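Local coordinates for periplasmic protein-probably involved in high-affinity Fe2+ transport (Escherichia coli F11, PDB 5I0Y), which probably takes part in high-affinity iron uptake in the periplasm, and binds copper at a site required for iron transport, at residues P66-S71 / P96-N101; G85-M90 / V112-E117. The protein carries 1 engineered substitution. All coordinates share one frame; numbering follows the deposited sequence.

Overall arrangement
Interactions 1 and 2 illustrate how a metal site can be built where two beta-sandwich subunits meet. Their centres lie about 5 Å apart, and their segments alternate along the chain. The backbone joins them twice: His97 O lies 2.9 Å from Met90 N, and Ser71 O lies 2.8 Å from His115 N, both probable hydrogen bonds. Between these links, Phe87 of interaction 2 packs on Ile70 and Tyr98 of interaction 1, so the two aromatic contacts share one core. Each interaction also supplies one copper ligand, His97 from 96-101 and Met90 from 85-90; His44 of the same chain and His127 of the second subunit complete the site.

Interaction 1 of 2, residues P66-S71 / P96-N101; sequences PYLTIS and PHYGAN. With CU (copper (II) ion), chain D.
The hydroxyl of Tyr98 is gripped by the main chain of a tight bend. Leu68 N points its N-H at Tyr98 OH over 2.9 Å, with an angle of 166° at the hydrogen, and the hydroxyl also hydrogen-bonds to the carbonyl oxygen of Ile65, just before segment 66-71. One phenol oxygen thus links backbone groups three residues apart. Tyr67, between them, has a positive phi of 67°, which lets the chain curl around the oxygen. Its own nitrogen comes within 3.1 Å of Tyr98 OH, but at an angle too poor for a bond.

Carbon packing fixes the rest of the ring. Ile70 CD1 sits over one face, 4.0 Å from the ring centroid, a CH-pi contact. Its chain reaches there because CG1 stands beside the backbone N (chi1 -51°) and then runs out extended. Leu68 comes in obliquely near the hydroxyl end, its CB 3.6 Å from Tyr98 CZ. Both side chains cross the phenol at about a right angle. Trp64 and Phe87 add further contacts to the same buried ring, while the side chain of Tyr67 turns to the dimer interface, where its ring stacks on Tyr67 of the second subunit and its hydroxyl bonds to the backbone N of that residue.

Next to Tyr98 on the strand, His97 binds the copper through NE2 at 2.0 Å. The strand therefore carries a metal ligand beside a core tyrosine. With a donor from Leu68 and an acceptor from Ile65, the buried hydroxyl is satisfied in both roles, which implies that two hydrogen bonds, one given and one received, join with the apolar packing to fasten the 65-68 bend to the strand that carries His97.

Interaction 2 of 2, residues G85-M90 / V112-E117; sequences GTFMPM and VTYHIE. With CU (copper (II) ion), chain D.
The ring of Phe87 drives its edge into one face of Tyr114, with the planes at 80° and the centroids 5.0 Å apart: a T-shaped pair. Phe87 CE2 and CZ do the touching. CE2 stands 3.4 Å above the phenol plane, displaced toward the rim, and its closest approach is to Tyr114 CE1 at 3.5 Å. In the other direction, Tyr114 CZ lies in the plane of the Phe87 ring, at its edge. Tyr72 meets the Phe87 ring as well, with planes about 30° apart, and Tyr145 meets that of Tyr114.

Edge hydrogens directed at a pi cloud give a mildly favourable electrostatic term on top of dispersion. The phenol oxygen is also accounted for, since Tyr114 OH hydrogen-bonds to the backbone oxygen of the engineered Gln46.

Three residues beyond Phe87, Met90 binds the copper through SD at 2.3 Å; its chain bends at the thioether (chi3 81°). Between the two segments runs strand 69-76, so the rings meet across an intervening strand, beside Leu45 and Ala47 of strand 43-51. Such an aromatic cluster belongs to the buried interior of this beta sandwich, a member of the E-set clan.

Interaction 1 of 2, residues P66-S71 / P96-N101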
# COMPACT_ATOMS: atom_id res chain seq x y z
N PRO B 66 2.23 -1.87 -3.55
CA PRO B 66 1.42 -2.09 -2.35
C PRO B 66 0.67 -3.41 -2.38
O PRO B 66 0.60 -4.07 -3.43
CB PRO B 66 0.43 -0.92 -2.41
CG PRO B 66 0.14 -0.80 -3.88
CD PRO B 66 1.45 -1.15 -4.59
N TYR B 67 0.14 -3.81 -1.23
CA TYR B 67 -0.76 -4.99 -1.10
C TYR B 67 -0.07 -6.32 -1.38
O TYR B 67 -0.75 -7.31 -1.65
CB TYR B 67 -2.04 -4.83 -1.95
CG TYR B 67 -2.87 -3.68 -1.44
CD1 TYR B 67 -3.78 -3.86 -0.39
CD2 TYR B 67 -2.73 -2.42 -1.99
CE1 TYR B 67 -4.54 -2.80 0.08
CE2 TYR B 67 -3.48 -1.35 -1.52
CZ TYR B 67 -4.37 -1.55 -0.50
OH TYR B 67 -5.09 -0.45 -0.08
N LEU B 68 1.25 -6.37 -1.25
CA LEU B 68 1.94 -7.66 -1.39
C LEU B 68 1.80 -8.49 -0.12
O LEU B 68 1.57 -7.96 0.97
CB LEU B 68 3.42 -7.45 -1.71
CG LEU B 68 3.69 -6.77 -3.05
CD1 LEU B 68 5.18 -6.54 -3.24
CD2 LEU B 68 3.12 -7.54 -4.24
N THR B 69 1.96 -9.81 -0.24
CA THR B 69 2.03 -10.71 0.89
C THR B 69 3.40 -11.37 0.81
O THR B 69 3.75 -11.99 -0.20
CB THR B 69 0.92 -11.76 0.80
OG1 THR B 69 -0.33 -11.06 0.77
CG2 THR B 69 0.96 -12.70 2.01
N ILE B 70 4.17 -11.23 1.87
CA ILE B 70 5.56 -11.64 1.85
C ILE B 70 5.92 -12.36 3.12
O ILE B 70 5.71 -11.82 4.23
CB ILE B 70 6.53 -10.45 1.65
CG1 ILE B 70 6.10 -9.64 0.44
CG2 ILE B 70 7.96 -10.96 1.48
CD1 ILE B 70 6.91 -8.37 0.25
N SER B 71 6.46 -13.56 2.96
CA SER B 71 7.07 -14.29 4.07
C SER B 71 8.55 -14.50 3.75
O SER B 71 8.99 -14.26 2.63
CB SER B 71 6.37 -15.61 4.36
OG SER B 71 6.49 -16.51 3.29
N PRO B 96 6.86 3.81 2.64
CA PRO B 96 6.32 2.48 2.96
C PRO B 96 7.28 1.36 2.61
O PRO B 96 8.13 1.51 1.72
CB PRO B 96 5.08 2.41 2.06
CG PRO B 96 5.39 3.31 0.92
CD PRO B 96 6.18 4.45 1.50
N HIS B 97 7.14 0.23 3.30
CA HIS B 97 7.95 -0.97 3.01
C HIS B 97 7.23 -2.17 3.57
O HIS B 97 6.12 -2.05 4.09
CB HIS B 97 9.38 -0.81 3.59
CG HIS B 97 9.41 -0.74 5.09
ND1 HIS B 97 9.72 0.40 5.76
CD2 HIS B 97 9.12 -1.69 6.05
CE1 HIS B 97 9.63 0.16 7.08
NE2 HIS B 97 9.25 -1.11 7.26
N TYR B 98 7.85 -3.35 3.43
CA TYR B 98 7.38 -4.54 4.16
C TYR B 98 8.47 -4.98 5.12
O TYR B 98 9.64 -4.96 4.76
CB TYR B 98 7.04 -5.70 3.20
CG TYR B 98 6.00 -5.31 2.17
CD1 TYR B 98 4.64 -5.45 2.44
CD2 TYR B 98 6.39 -4.79 0.94
CE1 TYR B 98 3.69 -5.09 1.50
CE2 TYR B 98 5.45 -4.42 -0.02
CZ TYR B 98 4.10 -4.57 0.27
OH TYR B 98 3.16 -4.20 -0.67
N GLY B 99 8.11 -5.37 6.33
CA GLY B 99 9.17 -5.76 7.26
C GLY B 99 8.69 -6.35 8.56
O GLY B 99 7.50 -6.56 8.75
N ALA B 100 9.67 -6.65 9.42
CA ALA B 100 9.40 -7.23 10.75
C ALA B 100 10.66 -7.16 11.58
O ALA B 100 11.76 -7.35 11.07
CB ALA B 100 8.93 -8.69 10.67
N ASN B 101 10.51 -6.88 12.88
CA ASN B 101 11.60 -7.11 13.83
C ASN B 101 11.85 -8.61 13.91
O ASN B 101 10.91 -9.40 14.01
CB ASN B 101 11.22 -6.62 15.22
CG ASN B 101 11.33 -5.11 15.37
OD1 ASN B 101 11.85 -4.38 14.52
ND2 ASN B 101 10.87 -4.64 16.54
CU CU D . 8.94 -1.73 9.18

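Interaction 2 of 2, residues G85-M90 / V112-E117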
# COMPACT_ATOMS: atom_id res chain seq x y z
N GLY B 85 9.23 -16.59 8.94
CA GLY B 85 8.32 -15.59 9.48
C GLY B 85 7.63 -14.83 8.36
O GLY B 85 7.77 -15.16 7.19
N THR B 86 6.81 -13.85 8.75
CA THR B 86 6.05 -13.06 7.79
C THR B 86 6.39 -11.59 8.00
O THR B 86 6.75 -11.16 9.09
CB THR B 86 4.54 -13.25 7.99
OG1 THR B 86 4.23 -12.93 9.36
CG2 THR B 86 4.15 -14.71 7.69
N PHE B 87 6.28 -10.84 6.92
CA PHE B 87 6.40 -9.37 6.98
C PHE B 87 5.02 -8.75 7.02
O PHE B 87 4.03 -9.35 6.60
CB PHE B 87 7.14 -8.80 5.76
CG PHE B 87 8.61 -9.15 5.68
CD1 PHE B 87 9.40 -9.28 6.82
CD2 PHE B 87 9.21 -9.27 4.44
CE1 PHE B 87 10.75 -9.56 6.71
CE2 PHE B 87 10.56 -9.56 4.33
CZ PHE B 87 11.33 -9.69 5.46
N MET B 88 4.98 -7.54 7.55
CA MET B 88 3.79 -6.70 7.51
C MET B 88 4.03 -5.50 6.60
O MET B 88 5.17 -5.05 6.47
CB MET B 88 3.55 -6.09 8.89
CG MET B 88 3.31 -7.07 10.01
SD MET B 88 3.67 -6.23 11.56
CE MET B 88 5.45 -6.47 11.67
N PRO B 89 2.97 -4.94 6.01
CA PRO B 89 3.10 -3.62 5.39
C PRO B 89 3.29 -2.56 6.46
O PRO B 89 2.64 -2.63 7.51
CB PRO B 89 1.75 -3.42 4.65
CG PRO B 89 0.99 -4.69 4.85
CD PRO B 89 1.58 -5.41 6.02
N MET B 90 4.21 -1.63 6.20
CA MET B 90 4.60 -0.63 7.20
C MET B 90 4.89 0.68 6.53
O MET B 90 5.08 0.76 5.32
CB MET B 90 5.86 -1.08 7.93
CG MET B 90 5.79 -2.50 8.46
SD MET B 90 7.08 -2.94 9.63
CE MET B 90 6.43 -2.24 11.12
N VAL B 112 18.74 -15.44 2.73
CA VAL B 112 17.34 -15.15 2.99
C VAL B 112 16.56 -15.24 1.69
O VAL B 112 17.01 -14.76 0.65
CB VAL B 112 17.10 -13.83 3.77
CG1 VAL B 112 17.40 -12.58 2.94
CG2 VAL B 112 15.68 -13.79 4.34
N THR B 113 15.41 -15.90 1.78
CA THR B 113 14.49 -16.00 0.66
C THR B 113 13.17 -15.31 1.04
O THR B 113 12.62 -15.56 2.10
CB THR B 113 14.27 -17.46 0.24
OG1 THR B 113 15.53 -18.01 -0.15
CG2 THR B 113 13.29 -17.58 -0.96
N TYR B 114 12.71 -14.44 0.16
CA TYR B 114 11.40 -13.82 0.29
C TYR B 114 10.42 -14.54 -0.62
O TYR B 114 10.71 -14.73 -1.79
CB TYR B 114 11.45 -12.33 -0.03
CG TYR B 114 12.26 -11.47 0.92
CD1 TYR B 114 12.63 -11.93 2.20
CD2 TYR B 114 12.62 -10.17 0.56
CE1 TYR B 114 13.37 -11.13 3.05
CE2 TYR B 114 13.34 -9.36 1.42
CZ TYR B 114 13.72 -9.84 2.66
OH TYR B 114 14.42 -9.06 3.55
N HIS B 115 9.27 -14.91 -0.06
CA HIS B 115 8.19 -15.59 -0.79
C HIS B 115 7.10 -14.59 -1.04
O HIS B 115 6.47 -14.13 -0.08
CB HIS B 115 7.64 -16.77 0.03
CG HIS B 115 8.72 -17.64 0.63
ND1 HIS B 115 9.52 -18.43 -0.13
CD2 HIS B 115 9.13 -17.82 1.95
CE1 HIS B 115 10.37 -19.09 0.67
NE2 HIS B 115 10.14 -18.72 1.94
N ILE B 116 6.91 -14.21 -2.31
CA ILE B 116 6.07 -13.05 -2.65
C ILE B 116 4.81 -13.46 -3.41
O ILE B 116 4.87 -14.22 -4.38
CB ILE B 116 6.90 -12.05 -3.47
CG1 ILE B 116 8.14 -11.68 -2.66
CG2 ILE B 116 6.10 -10.78 -3.75
CD1 ILE B 116 9.11 -10.81 -3.39
N GLU B 117 3.67 -12.93 -2.96
CA GLU B 117 2.40 -13.15 -3.64
C GLU B 117 1.84 -11.80 -4.08
O GLU B 117 2.05 -10.80 -3.39
CB GLU B 117 1.41 -13.85 -2.70
CG GLU B 117 1.74 -15.33 -2.53
CD GLU B 117 1.04 -15.94 -1.33
OE1 GLU B 117 1.22 -15.43 -0.21
OE2 GLU B 117 0.32 -16.94 -1.51
CU CU D . 8.94 -1.73 9.18